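Yeast Cdc13 OB4 (Candida glabrata, PDB 3RMH) forms the dimeric C-terminal OB-fold domain of the telomere protein Cdc13, a protein that probably binds DNA. Local coordinates at residues 17-22 with 115-120; 30-35 with 102-107; 48-53 with 67-72. The protein carries 2 engineered substitutions. All coordinates share one frame; numbering follows the deposited sequence.

Contact 1 (17-22 with 115-120); sequences SQLNHL and IRWSPI
At one end of the OB-fold barrel, the indole of Trp117 on strand 115-119 meets Leu19 and Leu22, the first and last residues of turn 19-22. Trp117 CG, anti to the carbonyl carbon (chi1 -71°), carries the indole toward the turn, and its benzo rim does the touching. Trp117 CZ2 lies 3.4 Å from the backbone O of Leu19, which sits at the ring edge near the ring plane, and 3.9 Å from CB of the same residue. From the other end of the turn Leu22 CD1 also comes to the edge, 4.1 Å from Trp117 CZ2; both leucine side chains cross the indole at about a right angle. The turn is of type I, closed by Leu22 N to Leu19 O, and sets the two leucines against the indole, beside Tyr30, whose ring meets it at a steep angle. A water donates to Leu19 O (2.9 Å) and Leu22 O (2.8 Å) and takes a weak bond from Trp117 NE1, so one water links the turn to the strand. Ile115 CD1 approaches Leu22 O at 3.6 Å. Asn20 ND2 is hydrogen-bonded to Val65 O and Ile67 O, while His21 NE2 bonds to His21 NE2 of the second subunit, placing the turn at the dimer interface.

Contact 2 (30-35 with 102-107); sequences YVLNVY and LRVFQR
Tyr30 and Val104, with Leu32 and Leu102, form two hydrogen-bonded pairs of an antiparallel ladder between strands 28-42 and 99-108 of the OB barrel. Each pair is closed by two backbone bonds. The shortest, Leu32 N to Leu102 O and Leu102 N to Leu32 O, are both 2.8 Å, and the former is almost straight at 177°. Between these pairs, Val31 and Arg103 form a non-hydrogen-bonded pair, where Arg103 CA lies 3.4 Å from Tyr30 O in a CA-H...O contact.

The tight side carries Tyr30, Leu32, Leu102 and Val104. With Val104 CG1 anti to the carbonyl carbon (chi1 -57°), CG2 is left between the backbone N and C, where it meets Leu32 CD1 at 3.7 Å, the two side chains crossing at about a right angle. The same Val104 CG2 comes within 4.2 Å of Tyr30 CB. Val34 CG2 adds a longer contact to Leu102 CD1. Leu19 covers Tyr30 and Leu32, and Trp117 packs on Val104, so this face belongs to the barrel interior; the Tyr30 hydroxyl is hydrogen-bonded to Thr26 OG1.

The other face is looser. Val31 CG2 and Arg103 CG run side by side 4.1 Å apart; beyond them the partly exposed arginine bends at chi3 (-68°) and leads its guanidinium away to a salt bridge with Glu121. The backbone groups of the two hydrogen-bonded pairs thus satisfy each other, those of Val31 and Arg103 bond to Val11 and Ile120, and the charge of Arg103 is met by Glu121.

Contact 3 (48-53 with 67-72); sequences RIKVVN and ILEVYI
Ile49 with Val70, and Val51 with Leu68, are the hydrogen-bonded pairs that join strands 46-52 and 68-73 as antiparallel neighbours in the OB-fold sheet. Of their four backbone bonds the shortest, Val70 N to Ile49 O, is 2.8 Å. The longest is Val51 N to Leu68 O at 3.0 Å. CA-H...O contacts fill the intervening positions, as from Lys50 CA to Leu68 O at 3.4 Å.

Apolar packing occupies the face of these pairs: Val51 CG2 lies 3.7 Å from Leu68 CB, the side chains pointing the same way. At the strand ends Val52 CG1 lies alongside Ile67 CG1. On the face of Lys50, Ile67 CG2 rests 3.7 Å from Lys50 CB.

Charged groups gather on that face. Glu69, with CG anti to its backbone N (chi1 -172°) and the chain extended, sets OE2 3.4 Å from Arg48 CD. Lys50 NZ stays 4.2 Å from Glu69 OE2. The opposite charges probably attract, but neither pair is a salt bridge: Arg48 NE is 4.5 Å from Glu69 OE2, which lies well out of the guanidinium plane. Arg48 also passes Tyr71, and forms salt bridges with Glu46 and with Glu40 of the second subunit.

Strand 28-42 flanks 46-52 through backbone bonds of Val52 with Tyr35; Tyr71 bonds to Trp117 of strand 115-119, where Trp117 packs on Leu68 and Pro119 on Val70 and Ile72, and Ile72 reaches helix 75-82.

In the fold
The three contacts are nested along the chain: contact 3 lies inside the loop closed by contact 2, and contact 2 inside that closed by contact 1. Their centres are only 8 to 9 Å apart, and all reach one curled sheet within the Cdc13 OB4 dimerization domain; 17-22 of contact 1 is helix and turn. Strand 28-42 is the common neighbour, pairing with 99-108 in contact 2 and with 46-52 of contact 3. Strand 115-119 of contact 1 runs beside 99-108 and also meets 68-73 through Trp117 O and Tyr71 N, consistent with closure of the OB barrel. Contacts 1 and 3 lie by the dimer interface, and contact 2 within the subunit.

Contact 1 (17-22 with 115-120)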
# COMPACT_ATOMS: atom_id res chain seq x y z
N SER B 17 11.48 -1.45 -6.62
CA SER B 17 10.99 -2.79 -6.89
C SER B 17 11.76 -3.84 -6.09
O SER B 17 11.18 -4.79 -5.55
CB SER B 17 11.09 -3.11 -8.38
OG SER B 17 10.86 -4.50 -8.61
N GLN B 18 13.07 -3.65 -5.99
CA GLN B 18 13.92 -4.55 -5.21
C GLN B 18 13.67 -4.41 -3.72
O GLN B 18 13.70 -5.40 -2.98
CB GLN B 18 15.40 -4.32 -5.53
CG GLN B 18 15.77 -4.55 -6.99
CD GLN B 18 17.27 -4.51 -7.24
OE1 GLN B 18 18.05 -4.12 -6.37
NE2 GLN B 18 17.67 -4.93 -8.43
N LEU B 19 13.41 -3.19 -3.27
CA LEU B 19 13.16 -2.94 -1.85
C LEU B 19 11.85 -3.59 -1.42
O LEU B 19 11.75 -4.11 -0.30
CB LEU B 19 13.11 -1.44 -1.57
CG LEU B 19 14.42 -0.66 -1.78
CD1 LEU B 19 14.21 0.80 -1.43
CD2 LEU B 19 15.52 -1.25 -0.91
N ASN B 20 10.85 -3.54 -2.29
CA ASN B 20 9.54 -4.12 -1.97
C ASN B 20 9.56 -5.63 -1.87
O ASN B 20 8.62 -6.23 -1.35
CB ASN B 20 8.48 -3.70 -2.99
CG ASN B 20 7.92 -2.33 -2.69
OD1 ASN B 20 7.74 -1.96 -1.52
ND2 ASN B 20 7.64 -1.56 -3.74
N HIS B 21 10.62 -6.24 -2.37
CA HIS B 21 10.72 -7.71 -2.31
C HIS B 21 11.49 -8.22 -1.09
O HIS B 21 11.43 -9.41 -0.78
CB HIS B 21 11.33 -8.27 -3.60
CG HIS B 21 10.34 -8.43 -4.71
ND1 HIS B 21 9.70 -9.62 -4.95
CD2 HIS B 21 9.85 -7.53 -5.59
CE1 HIS B 21 8.86 -9.46 -5.97
NE2 HIS B 21 8.94 -8.21 -6.38
N LEU B 22 12.19 -7.32 -0.41
CA LEU B 22 13.01 -7.73 0.74
C LEU B 22 12.14 -8.38 1.81
O LEU B 22 11.30 -7.73 2.43
CB LEU B 22 13.78 -6.54 1.32
CG LEU B 22 14.94 -5.99 0.49
CD1 LEU B 22 15.44 -4.69 1.10
CD2 LEU B 22 16.08 -7.00 0.38
N ILE B 115 5.92 -5.86 6.66
CA ILE B 115 7.05 -4.93 6.71
C ILE B 115 6.56 -3.58 6.21
O ILE B 115 5.91 -3.49 5.17
CB ILE B 115 8.23 -5.43 5.87
CG1 ILE B 115 8.94 -6.56 6.61
CG2 ILE B 115 9.23 -4.28 5.59
CD1 ILE B 115 9.93 -7.33 5.76
N ARG B 116 6.86 -2.52 6.96
CA ARG B 116 6.53 -1.18 6.48
C ARG B 116 7.78 -0.33 6.44
O ARG B 116 8.59 -0.37 7.37
CB ARG B 116 5.47 -0.52 7.36
CG ARG B 116 4.09 -1.15 7.25
CD ARG B 116 3.11 -0.53 8.23
NE ARG B 116 1.78 -1.15 8.15
CZ ARG B 116 1.46 -2.31 8.71
NH1 ARG B 116 2.38 -3.01 9.37
NH2 ARG B 116 0.23 -2.80 8.59
N TRP B 117 7.94 0.43 5.36
CA TRP B 117 9.07 1.34 5.20
C TRP B 117 8.74 2.66 5.89
O TRP B 117 7.61 3.16 5.84
CB TRP B 117 9.36 1.54 3.71
CG TRP B 117 9.94 0.29 3.12
CD1 TRP B 117 9.26 -0.78 2.59
CD2 TRP B 117 11.34 -0.05 3.05
NE1 TRP B 117 10.15 -1.75 2.19
CE2 TRP B 117 11.41 -1.34 2.46
CE3 TRP B 117 12.51 0.60 3.43
CZ2 TRP B 117 12.65 -1.97 2.23
CZ3 TRP B 117 13.72 -0.04 3.21
CH2 TRP B 117 13.78 -1.30 2.61
N SER B 118 9.75 3.24 6.53
CA SER B 118 9.55 4.43 7.35
C SER B 118 10.74 5.34 7.12
O SER B 118 11.83 4.84 6.87
CB SER B 118 9.50 4.00 8.82
OG SER B 118 8.87 4.98 9.62
N PRO B 119 10.55 6.66 7.20
CA PRO B 119 11.66 7.58 6.98
C PRO B 119 12.35 8.02 8.27
O PRO B 119 11.75 8.01 9.34
CB PRO B 119 10.98 8.78 6.32
CG PRO B 119 9.62 8.82 6.96
CD PRO B 119 9.25 7.36 7.27
N ILE B 120 13.60 8.45 8.15
CA ILE B 120 14.39 8.85 9.30
C ILE B 120 14.64 10.35 9.33
O ILE B 120 15.09 10.90 8.34
CB ILE B 120 15.76 8.17 9.27
CG1 ILE B 120 15.59 6.65 9.33
CG2 ILE B 120 16.64 8.68 10.42
CD1 ILE B 120 16.78 5.89 8.80
O HOH W 1 10.69 -5.00 2.28

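Contact 2 (30-35 with 102-107)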
# COMPACT_ATOMS: atom_id res chain seq x y z
N TYR B 30 18.36 3.13 3.46
CA TYR B 30 18.48 3.32 2.02
C TYR B 30 18.21 4.77 1.70
O TYR B 30 17.17 5.32 2.09
CB TYR B 30 17.48 2.43 1.30
CG TYR B 30 17.67 0.98 1.64
CD1 TYR B 30 17.12 0.45 2.81
CD2 TYR B 30 18.40 0.14 0.82
CE1 TYR B 30 17.30 -0.89 3.14
CE2 TYR B 30 18.58 -1.21 1.14
CZ TYR B 30 18.03 -1.70 2.31
OH TYR B 30 18.20 -3.03 2.63
N VAL B 31 19.15 5.39 1.00
CA VAL B 31 18.98 6.77 0.63
C VAL B 31 18.28 6.79 -0.72
O VAL B 31 18.76 6.19 -1.68
CB VAL B 31 20.34 7.48 0.54
CG1 VAL B 31 20.14 8.95 0.16
CG2 VAL B 31 21.08 7.36 1.87
N LEU B 32 17.14 7.47 -0.79
CA LEU B 32 16.37 7.52 -2.01
C LEU B 32 16.20 8.95 -2.47
O LEU B 32 15.95 9.83 -1.66
CB LEU B 32 14.98 6.95 -1.76
CG LEU B 32 14.91 5.54 -1.19
CD1 LEU B 32 13.47 5.17 -0.96
CD2 LEU B 32 15.59 4.57 -2.15
N ASN B 33 16.37 9.17 -3.77
CA ASN B 33 15.95 10.42 -4.40
C ASN B 33 14.79 10.10 -5.32
O ASN B 33 14.98 9.54 -6.41
CB ASN B 33 17.11 11.07 -5.16
CG ASN B 33 18.17 11.62 -4.23
OD1 ASN B 33 17.99 12.68 -3.63
ND2 ASN B 33 19.27 10.88 -4.08
N VAL B 34 13.58 10.42 -4.87
CA VAL B 34 12.39 9.86 -5.50
C VAL B 34 11.28 10.87 -5.62
O VAL B 34 11.29 11.89 -4.93
CB VAL B 34 11.90 8.63 -4.71
CG1 VAL B 34 12.85 7.47 -4.92
CG2 VAL B 34 11.78 8.96 -3.22
N TYR B 35 10.32 10.58 -6.49
CA TYR B 35 9.16 11.45 -6.67
C TYR B 35 8.07 11.09 -5.71
O TYR B 35 7.69 9.92 -5.63
CB TYR B 35 8.60 11.32 -8.08
CG TYR B 35 9.52 11.86 -9.13
CD1 TYR B 35 9.45 13.19 -9.51
CD2 TYR B 35 10.47 11.05 -9.73
CE1 TYR B 35 10.30 13.71 -10.47
CE2 TYR B 35 11.33 11.56 -10.69
CZ TYR B 35 11.24 12.89 -11.06
OH TYR B 35 12.09 13.40 -12.02
N LEU B 102 14.93 11.06 0.66
CA LEU B 102 14.45 10.44 1.88
C LEU B 102 15.45 9.38 2.28
O LEU B 102 16.16 8.82 1.44
CB LEU B 102 13.11 9.75 1.64
CG LEU B 102 11.95 10.62 1.18
CD1 LEU B 102 10.78 9.74 0.79
CD2 LEU B 102 11.57 11.57 2.29
N ARG B 103 15.51 9.10 3.57
CA ARG B 103 16.33 8.01 4.06
C ARG B 103 15.36 7.09 4.77
O ARG B 103 14.71 7.50 5.73
CB ARG B 103 17.39 8.53 5.03
CG ARG B 103 18.47 9.36 4.36
CD ARG B 103 19.61 9.72 5.32
NE ARG B 103 19.17 10.65 6.37
CZ ARG B 103 19.28 10.42 7.67
NH1 ARG B 103 19.81 9.28 8.11
NH2 ARG B 103 18.86 11.32 8.54
N VAL B 104 15.24 5.85 4.29
CA VAL B 104 14.20 4.96 4.79
C VAL B 104 14.77 3.64 5.33
O VAL B 104 15.88 3.25 4.99
CB VAL B 104 13.12 4.67 3.71
CG1 VAL B 104 12.50 5.98 3.21
CG2 VAL B 104 13.70 3.89 2.54
N PHE B 105 13.99 2.98 6.18
CA PHE B 105 14.36 1.69 6.74
C PHE B 105 13.10 0.84 6.94
O PHE B 105 11.98 1.37 6.94
CB PHE B 105 15.14 1.86 8.06
CG PHE B 105 14.29 2.32 9.21
CD1 PHE B 105 13.93 1.43 10.22
CD2 PHE B 105 13.82 3.61 9.27
CE1 PHE B 105 13.14 1.85 11.28
CE2 PHE B 105 13.02 4.03 10.31
CZ PHE B 105 12.68 3.16 11.32
N GLN B 106 13.28 -0.47 7.08
CA GLN B 106 12.16 -1.38 7.34
C GLN B 106 11.77 -1.37 8.80
O GLN B 106 12.57 -1.73 9.68
CB GLN B 106 12.50 -2.82 6.95
CG GLN B 106 12.71 -3.07 5.48
CD GLN B 106 13.61 -4.25 5.24
OE1 GLN B 106 14.73 -4.29 5.75
NE2 GLN B 106 13.13 -5.22 4.49
N ARG B 107 10.53 -1.00 9.06
CA ARG B 107 10.03 -1.04 10.42
C ARG B 107 9.11 -2.26 10.58
O ARG B 107 8.14 -2.42 9.83
CB ARG B 107 9.29 0.25 10.77
CG ARG B 107 8.80 0.31 12.19
CD ARG B 107 8.06 1.61 12.45
NE ARG B 107 8.92 2.77 12.23
CZ ARG B 107 9.70 3.30 13.17
NH1 ARG B 107 9.72 2.77 14.39
NH2 ARG B 107 10.45 4.36 12.90

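Contact 3 (48-53 with 67-72)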
# COMPACT_ATOMS: atom_id res chain seq x y z
N ARG B 48 0.89 8.62 5.14
CA ARG B 48 1.42 7.67 4.17
C ARG B 48 1.82 8.37 2.89
O ARG B 48 1.01 9.06 2.27
CB ARG B 48 0.38 6.61 3.84
CG ARG B 48 -0.17 5.92 5.05
CD ARG B 48 -1.39 5.11 4.67
NE ARG B 48 -2.05 4.53 5.82
CZ ARG B 48 -3.25 3.95 5.77
NH1 ARG B 48 -3.89 3.89 4.61
NH2 ARG B 48 -3.80 3.43 6.86
N ILE B 49 3.07 8.17 2.48
CA ILE B 49 3.64 8.85 1.32
C ILE B 49 4.06 7.81 0.29
O ILE B 49 4.89 6.95 0.58
CB ILE B 49 4.88 9.64 1.75
CG1 ILE B 49 4.52 10.63 2.86
CG2 ILE B 49 5.54 10.37 0.57
CD1 ILE B 49 5.72 11.34 3.46
N LYS B 50 3.50 7.87 -0.92
CA LYS B 50 3.89 6.95 -1.98
C LYS B 50 4.96 7.59 -2.87
O LYS B 50 4.78 8.72 -3.32
CB LYS B 50 2.68 6.54 -2.83
CG LYS B 50 1.65 5.67 -2.07
CD LYS B 50 0.59 5.08 -3.00
CE LYS B 50 -0.45 4.25 -2.23
NZ LYS B 50 -1.39 5.12 -1.45
N VAL B 51 6.04 6.87 -3.12
CA VAL B 51 7.14 7.38 -3.93
C VAL B 51 7.55 6.40 -5.02
O VAL B 51 7.39 5.19 -4.87
CB VAL B 51 8.39 7.72 -3.06
CG1 VAL B 51 8.04 8.70 -1.95
CG2 VAL B 51 9.01 6.44 -2.46
N VAL B 52 8.06 6.96 -6.12
CA VAL B 52 8.53 6.21 -7.29
C VAL B 52 9.88 6.76 -7.76
O VAL B 52 10.19 7.92 -7.51
CB VAL B 52 7.52 6.29 -8.45
CG1 VAL B 52 6.16 5.80 -7.99
CG2 VAL B 52 7.42 7.73 -9.00
N ASN B 53 10.67 5.94 -8.45
CA ASN B 53 11.95 6.40 -8.96
C ASN B 53 11.79 7.34 -10.17
O ASN B 53 12.54 8.30 -10.31
CB ASN B 53 12.87 5.21 -9.31
CG ASN B 53 13.33 4.42 -8.07
OD1 ASN B 53 13.06 3.22 -7.94
ND2 ASN B 53 14.05 5.08 -7.17
N ILE B 67 6.17 1.19 -6.49
CA ILE B 67 5.80 2.22 -5.54
C ILE B 67 6.20 1.82 -4.13
O ILE B 67 5.86 0.73 -3.68
CB ILE B 67 4.27 2.45 -5.57
CG1 ILE B 67 3.85 3.01 -6.94
CG2 ILE B 67 3.85 3.42 -4.46
CD1 ILE B 67 2.34 2.90 -7.20
N LEU B 68 6.93 2.69 -3.44
CA LEU B 68 7.28 2.44 -2.05
C LEU B 68 6.32 3.25 -1.20
O LEU B 68 6.17 4.47 -1.39
CB LEU B 68 8.74 2.83 -1.77
CG LEU B 68 9.34 2.21 -0.50
CD1 LEU B 68 9.65 0.73 -0.74
CD2 LEU B 68 10.61 2.93 -0.09
N GLU B 69 5.64 2.58 -0.28
CA GLU B 69 4.77 3.28 0.66
C GLU B 69 5.52 3.55 1.96
O GLU B 69 5.93 2.63 2.67
CB GLU B 69 3.47 2.50 0.92
CG GLU B 69 2.46 3.29 1.75
CD GLU B 69 1.03 2.76 1.64
OE1 GLU B 69 0.84 1.63 1.12
OE2 GLU B 69 0.10 3.48 2.06
N VAL B 70 5.71 4.83 2.24
CA VAL B 70 6.50 5.28 3.38
C VAL B 70 5.56 5.79 4.47
O VAL B 70 4.76 6.68 4.23
CB VAL B 70 7.42 6.44 2.97
CG1 VAL B 70 8.18 6.99 4.16
CG2 VAL B 70 8.38 5.98 1.88
N TYR B 71 5.68 5.23 5.67
CA TYR B 71 4.76 5.52 6.76
C TYR B 71 5.40 6.33 7.85
O TYR B 71 6.50 6.01 8.29
CB TYR B 71 4.31 4.20 7.42
CG TYR B 71 3.44 3.32 6.57
CD1 TYR B 71 2.08 3.23 6.81
CD2 TYR B 71 3.99 2.53 5.57
CE1 TYR B 71 1.27 2.40 6.04
CE2 TYR B 71 3.19 1.68 4.80
CZ TYR B 71 1.84 1.63 5.04
OH TYR B 71 1.06 0.80 4.28
N ILE B 72 4.69 7.35 8.30
CA ILE B 72 5.08 8.09 9.49
C ILE B 72 3.94 7.82 10.47
O ILE B 72 2.84 8.33 10.30
CB ILE B 72 5.16 9.58 9.21
CG1 ILE B 72 6.25 9.85 8.16
CG2 ILE B 72 5.48 10.34 10.49
CD1 ILE B 72 6.32 11.30 7.71